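PDB 1I5P: pesticidal crystal protein Cry2Aa from Bacillus thuringiensis serovar kurstaki, which binds midgut epithelial cells of dipteran and lepidopteran larvae and promotes their colloid-osmotic lysis as an insecticidal three-domain delta-endotoxin. Local coordinates for residues A[292-295]-A[296-299]; A[222-225]-A[226-230]; A[88-91]-A[92-95]. One frame throughout, in Å; residues are numbered along the deposited sequence.

Each of the three contacts is a side-chain arrangement within its own helix, and none touches another. Contacts 2 and 3 both belong to the N-terminal helical domain, on helices 202-232 and 88-101, with centres about 21 Å apart and nearest atoms about 12 Å apart. Helix 170-193 packs against both, meeting Tyr222 and Cys223 of the one and Met90 and Ile93 of the other. Contact 1 sits on helix 293-300 in the middle domain, its centre about 19 Å from that of contact 2 and about 33 Å from that of contact 3. Arg245 of helix 238-259 touches both Trp293 and Tyr227, so contacts 1 and 2 share a neighbour at the interface.

Contact 1: A[292-295]-A[296-299]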
loop_
_atom_site.group_PDB
_atom_site.type_symbol
_atom_site.label_atom_id
_atom_site.label_comp_id
_atom_site.label_asym_id
_atom_site.label_seq_id
_atom_site.Cartn_x
_atom_site.Cartn_y
_atom_site.Cartn_z
ATOM N N ASN A 292 -14.850 -13.192 4.766
ATOM C CA ASN A 292 -15.374 -11.904 5.210
ATOM C C ASN A 292 -14.517 -10.735 4.736
ATOM O O ASN A 292 -14.959 -9.588 4.755
ATOM C CB ASN A 292 -15.406 -11.832 6.739
ATOM C CG ASN A 292 -16.153 -12.981 7.370
ATOM O OD1 ASN A 292 -15.828 -13.400 8.478
ATOM N ND2 ASN A 292 -17.166 -13.490 6.679
ATOM N N TRP A 293 -13.289 -11.030 4.331
ATOM C CA TRP A 293 -12.355 -9.988 3.921
ATOM C C TRP A 293 -12.841 -9.100 2.779
ATOM O O TRP A 293 -12.758 -7.875 2.876
ATOM C CB TRP A 293 -10.990 -10.604 3.575
ATOM C CG TRP A 293 -9.928 -9.584 3.255
ATOM C CD1 TRP A 293 -9.097 -9.582 2.170
ATOM C CD2 TRP A 293 -9.623 -8.394 3.995
ATOM N NE1 TRP A 293 -8.301 -8.458 2.182
ATOM C CE2 TRP A 293 -8.603 -7.713 3.289
ATOM C CE3 TRP A 293 -10.114 -7.833 5.181
ATOM C CZ2 TRP A 293 -8.063 -6.495 3.732
ATOM C CZ3 TRP A 293 -9.576 -6.619 5.623
ATOM C CH2 TRP A 293 -8.563 -5.967 4.896
ATOM N N PRO A 294 -13.359 -9.696 1.690
ATOM C CA PRO A 294 -13.840 -8.892 0.564
ATOM C C PRO A 294 -14.782 -7.795 1.012
ATOM O O PRO A 294 -14.662 -6.650 0.576
ATOM C CB PRO A 294 -14.510 -9.930 -0.333
ATOM C CG PRO A 294 -13.617 -11.125 -0.128
ATOM C CD PRO A 294 -13.495 -11.132 1.386
ATOM N N PHE A 295 -15.714 -8.139 1.895
ATOM C CA PHE A 295 -16.650 -7.143 2.394
ATOM C C PHE A 295 -15.919 -6.046 3.146
ATOM O O PHE A 295 -16.153 -4.859 2.909
ATOM C CB PHE A 295 -17.681 -7.752 3.350
ATOM C CG PHE A 295 -18.388 -6.720 4.192
ATOM C CD1 PHE A 295 -19.449 -5.979 3.672
ATOM C CD2 PHE A 295 -17.932 -6.423 5.472
ATOM C CE1 PHE A 295 -20.040 -4.957 4.407
ATOM C CE2 PHE A 295 -18.519 -5.394 6.222
ATOM C CZ PHE A 295 -19.576 -4.662 5.685
ATOM N N LEU A 296 -15.044 -6.449 4.063
ATOM C CA LEU A 296 -14.302 -5.496 4.882
ATOM C C LEU A 296 -13.486 -4.475 4.094
ATOM O O LEU A 296 -13.599 -3.275 4.331
ATOM C CB LEU A 296 -13.405 -6.247 5.871
ATOM C CG LEU A 296 -14.169 -7.028 6.945
ATOM C CD1 LEU A 296 -13.212 -7.893 7.773
ATOM C CD2 LEU A 296 -14.926 -6.044 7.832
ATOM N N TYR A 297 -12.672 -4.927 3.149
ATOM C CA TYR A 297 -11.884 -3.964 2.403
ATOM C C TYR A 297 -12.720 -3.169 1.396
ATOM O O TYR A 297 -12.323 -2.081 0.982
ATOM C CB TYR A 297 -10.673 -4.642 1.737
ATOM C CG TYR A 297 -10.944 -5.498 0.521
ATOM C CD1 TYR A 297 -11.369 -4.932 -0.681
ATOM C CD2 TYR A 297 -10.689 -6.867 0.545
ATOM C CE1 TYR A 297 -11.527 -5.704 -1.828
ATOM C CE2 TYR A 297 -10.843 -7.651 -0.605
ATOM C CZ TYR A 297 -11.259 -7.058 -1.786
ATOM O OH TYR A 297 -11.374 -7.815 -2.932
ATOM N N SER A 298 -13.885 -3.692 1.013
ATOM C CA SER A 298 -14.740 -2.961 0.076
ATOM C C SER A 298 -15.365 -1.808 0.852
ATOM O O SER A 298 -15.686 -0.760 0.285
ATOM C CB SER A 298 -15.839 -3.864 -0.509
ATOM O OG SER A 298 -16.873 -4.124 0.426
ATOM N N LEU A 299 -15.509 -2.011 2.161
ATOM C CA LEU A 299 -16.084 -1.010 3.053
ATOM C C LEU A 299 -15.051 0.036 3.450
ATOM O O LEU A 299 -15.341 1.232 3.475
ATOM C CB LEU A 299 -16.618 -1.675 4.319
ATOM C CG LEU A 299 -17.051 -0.749 5.460
ATOM C CD1 LEU A 299 -18.309 0.004 5.066
ATOM C CD2 LEU A 299 -17.301 -1.570 6.718
#
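Tyr297 turns the edge of its ring toward the indole of Trp293, one helical turn earlier, in an edge-to-face pair. The planes stand at 64°, and CD2 of Tyr297 comes within 3.3 Å of NE1 of Trp293, above one indole face and offset toward the rim. CB of the tyrosine covers the six-membered ring, 4.0 Å from its centroid, as a CH-pi contact. The tyrosine's first torsion (chi1 74°) sets CG between its own N and carbonyl carbon, which folds the ring back over the first turn; the carbonyl oxygen of Pro294 then lies over its centre. At the benzo end of the indole, CE3 of Trp293 meets CB of Leu296 at 3.7 Å, the two side chains crossing at about a right angle. Helix 293-300 is a short helix of the middle domain, the beta-prism domain of three-domain Cry toxins, and Trp293 packs it against Phe231 and helix 238-259 of the helical domain. Proline suits this place because a residue in the first turn need not give an amide hydrogen to the helix. Ser298 OG donates to Phe295 O at 2.7 Å, and Leu299 N shares that acceptor, so one carbonyl is gripped twice. Phe295 and Leu299 run side by side, CZ of Phe295 4.0 Å from CD2 of Leu299; both rest on Leu442 and Ile450, and the buried serine hydroxyl also bonds to Leu442 N. Farther out, Glu514 fixes the polar ends of the aromatic pair: its OE2 bonds to the indole NE1 and its backbone N to the tyrosine OH.

Contact 2: A[222-225]-A[226-230]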
loop_
_atom_site.group_PDB
_atom_site.type_symbol
_atom_site.label_atom_id
_atom_site.label_comp_id
_atom_site.label_asym_id
_atom_site.label_seq_id
_atom_site.Cartn_x
_atom_site.Cartn_y
_atom_site.Cartn_z
ATOM N N TYR A 222 4.895 -17.070 -6.251
ATOM C CA TYR A 222 5.227 -17.814 -5.041
ATOM C C TYR A 222 4.826 -17.039 -3.788
ATOM O O TYR A 222 4.264 -17.607 -2.850
ATOM C CB TYR A 222 6.725 -18.124 -4.980
ATOM C CG TYR A 222 7.140 -18.743 -3.661
ATOM C CD1 TYR A 222 6.843 -20.074 -3.360
ATOM C CD2 TYR A 222 7.778 -17.978 -2.688
ATOM C CE1 TYR A 222 7.175 -20.628 -2.118
ATOM C CE2 TYR A 222 8.110 -18.517 -1.446
ATOM C CZ TYR A 222 7.809 -19.835 -1.165
ATOM O OH TYR A 222 8.143 -20.343 0.076
ATOM N N CYS A 223 5.120 -15.741 -3.770
ATOM C CA CYS A 223 4.777 -14.900 -2.622
ATOM C C CYS A 223 3.268 -14.787 -2.455
ATOM O O CYS A 223 2.740 -14.938 -1.354
ATOM C CB CYS A 223 5.373 -13.497 -2.782
ATOM S SG CYS A 223 7.159 -13.423 -2.615
ATOM N N ILE A 224 2.582 -14.515 -3.557
ATOM C CA ILE A 224 1.132 -14.383 -3.536
ATOM C C ILE A 224 0.467 -15.675 -3.078
ATOM O O ILE A 224 -0.392 -15.656 -2.198
ATOM C CB ILE A 224 0.605 -13.992 -4.929
ATOM C CG1 ILE A 224 1.140 -12.603 -5.295
ATOM C CG2 ILE A 224 -0.930 -14.012 -4.943
ATOM C CD1 ILE A 224 0.953 -12.233 -6.751
ATOM N N ASN A 225 0.868 -16.794 -3.667
ATOM C CA ASN A 225 0.292 -18.080 -3.296
ATOM C C ASN A 225 0.552 -18.435 -1.831
ATOM O O ASN A 225 -0.346 -18.907 -1.139
ATOM C CB ASN A 225 0.830 -19.191 -4.204
ATOM C CG ASN A 225 0.397 -19.023 -5.657
ATOM O OD1 ASN A 225 -0.583 -18.340 -5.952
ATOM N ND2 ASN A 225 1.117 -19.672 -6.570
ATOM N N THR A 226 1.772 -18.207 -1.354
ATOM C CA THR A 226 2.100 -18.522 0.035
ATOM C C THR A 226 1.214 -17.732 0.995
ATOM O O THR A 226 0.670 -18.279 1.956
ATOM C CB THR A 226 3.583 -18.211 0.345
ATOM O OG1 THR A 226 4.423 -19.003 -0.502
ATOM C CG2 THR A 226 3.911 -18.532 1.802
ATOM N N TYR A 227 1.071 -16.442 0.727
ATOM C CA TYR A 227 0.259 -15.589 1.577
ATOM C C TYR A 227 -1.224 -15.942 1.505
ATOM O O TYR A 227 -1.893 -16.016 2.533
ATOM C CB TYR A 227 0.451 -14.130 1.186
ATOM C CG TYR A 227 -0.449 -13.178 1.941
ATOM C CD1 TYR A 227 -0.146 -12.786 3.242
ATOM C CD2 TYR A 227 -1.596 -12.659 1.346
ATOM C CE1 TYR A 227 -0.959 -11.894 3.931
ATOM C CE2 TYR A 227 -2.418 -11.768 2.029
ATOM C CZ TYR A 227 -2.092 -11.387 3.317
ATOM O OH TYR A 227 -2.902 -10.495 3.981
ATOM N N GLN A 228 -1.737 -16.154 0.295
ATOM C CA GLN A 228 -3.156 -16.487 0.130
ATOM C C GLN A 228 -3.540 -17.764 0.854
ATOM O O GLN A 228 -4.605 -17.839 1.455
ATOM C CB GLN A 228 -3.531 -16.612 -1.354
ATOM C CG GLN A 228 -3.770 -15.279 -2.037
ATOM C CD GLN A 228 -4.533 -15.417 -3.350
ATOM O OE1 GLN A 228 -4.024 -15.966 -4.325
ATOM N NE2 GLN A 228 -5.762 -14.913 -3.376
ATOM N N THR A 229 -2.679 -18.772 0.787
ATOM C CA THR A 229 -2.958 -20.032 1.466
ATOM C C THR A 229 -3.099 -19.800 2.974
ATOM O O THR A 229 -4.016 -20.318 3.617
ATOM C CB THR A 229 -1.830 -21.061 1.218
ATOM O OG1 THR A 229 -1.799 -21.406 -0.172
ATOM C CG2 THR A 229 -2.055 -22.320 2.047
ATOM N N ALA A 230 -2.190 -19.008 3.529
ATOM C CA ALA A 230 -2.208 -18.714 4.959
ATOM C C ALA A 230 -3.401 -17.853 5.344
ATOM O O ALA A 230 -4.033 -18.076 6.379
ATOM C CB ALA A 230 -0.919 -18.011 5.360
HETATM O O HOH W 1 -2.987 -18.316 -4.715
#
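Thr226 reaches back one turn to Tyr222 with both its backbone and its side chain. Thr226 CB lies 3.3 Å from Tyr222 O, and from there the hydroxyl is carried beside its own backbone N (chi1 -61°). OG1 of Thr226 thereby comes 2.7 Å from Tyr222 O and donates to it. Thr226 N bonds to the same oxygen, and the two donors arrive from opposite faces of the carbonyl plane. This is the common helical arrangement in which a threonine hydroxyl satisfies itself on the carbonyl four residues before, letting a polar side chain sit against an apolar neighbour. Here that neighbour is the Tyr222 ring: OG1 of Thr226 stands over one face, offset toward the rim, with CZ of Tyr222 its nearest ring atom at 3.5 Å. Three residues later the bond is repeated, Thr229 OG1 to Asn225 O at 3.0 Å, again with the threonine's own N approaching from the other face.

On the adjoining flank the amides are joined by water. One water donates to OD1 of Asn225 at 2.7 Å and to OE1 of Gln228 at 2.6 Å, so two acceptors that could not bond each other are bridged. The Gln228 chain runs alongside Ile224, OE1 of Gln228 3.7 Å from CG2 of Ile224.

Within the bundle of the N-terminal domain, Tyr222 and Cys223 face helix 170-193, the tyrosine meeting Phe177 edge-to-face. Cys223 also packs on helix 238-259, where Tyr227 inserts among Phe244, Met248 and Phe253. Phe516, from a loop beyond the bundle, is met by Ile224, Gln228 and the ring of Tyr227.

Contact 3: A[88-91]-A[92-95]; sequences NLMQ and DILR
Met90 and Ile93 make the apolar part of this contact, side by side and pointing the same way. The sulfur SD of Met90 lies 4.2 Å from CD1 of Ile93, a loose touch made possible because the methionine chain bends at chi2 (-64°) instead of running straight out. A flexible thioether and a branched aliphatic suit this flank, where both side chains are buried between helices. CG1 of Ile93 sits beside its own backbone N (chi1 -78°) and so passes over the carbonyl of Leu89, CG1 of Ile93 3.2 Å from Leu89 O.

The polar part lies on the more exposed flank. A water donates to Leu89 O at 2.9 Å and to OD2 of Asp92 at 2.7 Å, bridging a backbone carbonyl and a carboxylate three residues on. That carbonyl also accepts from Ile93 N, so it serves both the helix and the water. An aspartate suits this partly exposed flank, where its carboxylate, with CG anti to its own N (chi1 173°), can accept from the water. Glu96 OE2 lies close to OD2 of Asp92, and the two like charges would probably raise the pKa of one of them.

Regular backbone bonds hold the two turns together, from Asp92 N to Asn88 O at 2.9 Å through to Arg95 N to Gln91 O at 3.0 Å. Arg95 packs its aliphatic stem against that last carbonyl, Arg95 CG to Gln91 O 3.2 Å.

Helix 88-101 lies in the helical bundle of the N-terminal domain. Met90 reaches both helix 107-135, at Leu117, and helix 170-193, at Gln179 and Met183. Ile93 meets Pro175 and Leu176 of the latter and, with Leu89, Val53 of helix 53-65, while Gln91 touches Asn114 and Leu117, and Arg95 touches Leu110, of helix 107-135.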
loop_
_atom_site.group_PDB
_atom_site.type_symbol
_atom_site.label_atom_id
_atom_site.label_comp_id
_atom_site.label_asym_id
_atom_site.label_seq_id
_atom_site.Cartn_x
_atom_site.Cartn_y
_atom_site.Cartn_z
ATOM N N ASN A 88 22.851 -9.268 10.623
ATOM C CA ASN A 88 21.958 -9.019 11.753
ATOM C C ASN A 88 20.549 -8.527 11.409
ATOM O O ASN A 88 19.589 -8.910 12.074
ATOM C CB ASN A 88 22.616 -8.056 12.756
ATOM C CG ASN A 88 22.501 -6.600 12.345
ATOM O OD1 ASN A 88 23.234 -6.127 11.475
ATOM N ND2 ASN A 88 21.577 -5.876 12.975
ATOM N N LEU A 89 20.412 -7.681 10.391
ATOM C CA LEU A 89 19.081 -7.186 10.033
ATOM C C LEU A 89 18.218 -8.298 9.434
ATOM O O LEU A 89 17.003 -8.344 9.655
ATOM C CB LEU A 89 19.183 -6.000 9.060
ATOM C CG LEU A 89 19.862 -4.740 9.613
ATOM C CD1 LEU A 89 19.787 -3.619 8.589
ATOM C CD2 LEU A 89 19.192 -4.306 10.915
ATOM N N MET A 90 18.842 -9.191 8.674
ATOM C CA MET A 90 18.106 -10.303 8.091
ATOM C C MET A 90 17.762 -11.278 9.217
ATOM O O MET A 90 16.662 -11.827 9.259
ATOM C CB MET A 90 18.951 -11.002 7.027
ATOM C CG MET A 90 19.086 -10.218 5.737
ATOM S SD MET A 90 17.491 -10.002 4.916
ATOM C CE MET A 90 17.491 -11.419 3.793
ATOM N N GLN A 91 18.699 -11.485 10.136
ATOM C CA GLN A 91 18.448 -12.396 11.243
ATOM C C GLN A 91 17.298 -11.864 12.087
ATOM O O GLN A 91 16.471 -12.629 12.561
ATOM C CB GLN A 91 19.694 -12.566 12.120
ATOM C CG GLN A 91 20.888 -13.185 11.407
ATOM C CD GLN A 91 22.073 -13.397 12.331
ATOM O OE1 GLN A 91 22.168 -12.777 13.391
ATOM N NE2 GLN A 91 22.994 -14.267 11.926
ATOM N N ASP A 92 17.246 -10.548 12.268
ATOM C CA ASP A 92 16.189 -9.937 13.064
ATOM C C ASP A 92 14.828 -10.037 12.380
ATOM O O ASP A 92 13.802 -10.191 13.038
ATOM C CB ASP A 92 16.520 -8.473 13.345
ATOM C CG ASP A 92 15.378 -7.746 14.017
ATOM O OD1 ASP A 92 15.162 -7.965 15.232
ATOM O OD2 ASP A 92 14.688 -6.961 13.326
ATOM N N ILE A 93 14.819 -9.934 11.056
ATOM C CA ILE A 93 13.573 -10.044 10.306
ATOM C C ILE A 93 12.971 -11.416 10.589
ATOM O O ILE A 93 11.783 -11.536 10.878
ATOM C CB ILE A 93 13.821 -9.899 8.791
ATOM C CG1 ILE A 93 14.020 -8.418 8.444
ATOM C CG2 ILE A 93 12.655 -10.500 8.005
ATOM C CD1 ILE A 93 14.389 -8.165 6.987
ATOM N N LEU A 94 13.807 -12.450 10.508
ATOM C CA LEU A 94 13.363 -13.814 10.765
ATOM C C LEU A 94 12.862 -13.969 12.186
ATOM O O LEU A 94 11.805 -14.551 12.423
ATOM C CB LEU A 94 14.499 -14.812 10.545
ATOM C CG LEU A 94 14.195 -16.214 11.098
ATOM C CD1 LEU A 94 13.063 -16.871 10.299
ATOM C CD2 LEU A 94 15.449 -17.064 11.044
ATOM N N ARG A 95 13.625 -13.455 13.141
ATOM C CA ARG A 95 13.227 -13.587 14.528
ATOM C C ARG A 95 11.994 -12.789 14.905
ATOM O O ARG A 95 11.181 -13.249 15.706
ATOM C CB ARG A 95 14.414 -13.257 15.427
ATOM C CG ARG A 95 15.570 -14.237 15.193
ATOM C CD ARG A 95 15.024 -15.649 14.924
ATOM N NE ARG A 95 16.033 -16.704 14.911
ATOM C CZ ARG A 95 16.341 -17.461 15.960
ATOM N NH1 ARG A 95 15.720 -17.283 17.116
ATOM N NH2 ARG A 95 17.257 -18.412 15.849
HETATM O O HOH W 2 15.996 -6.075 11.084
#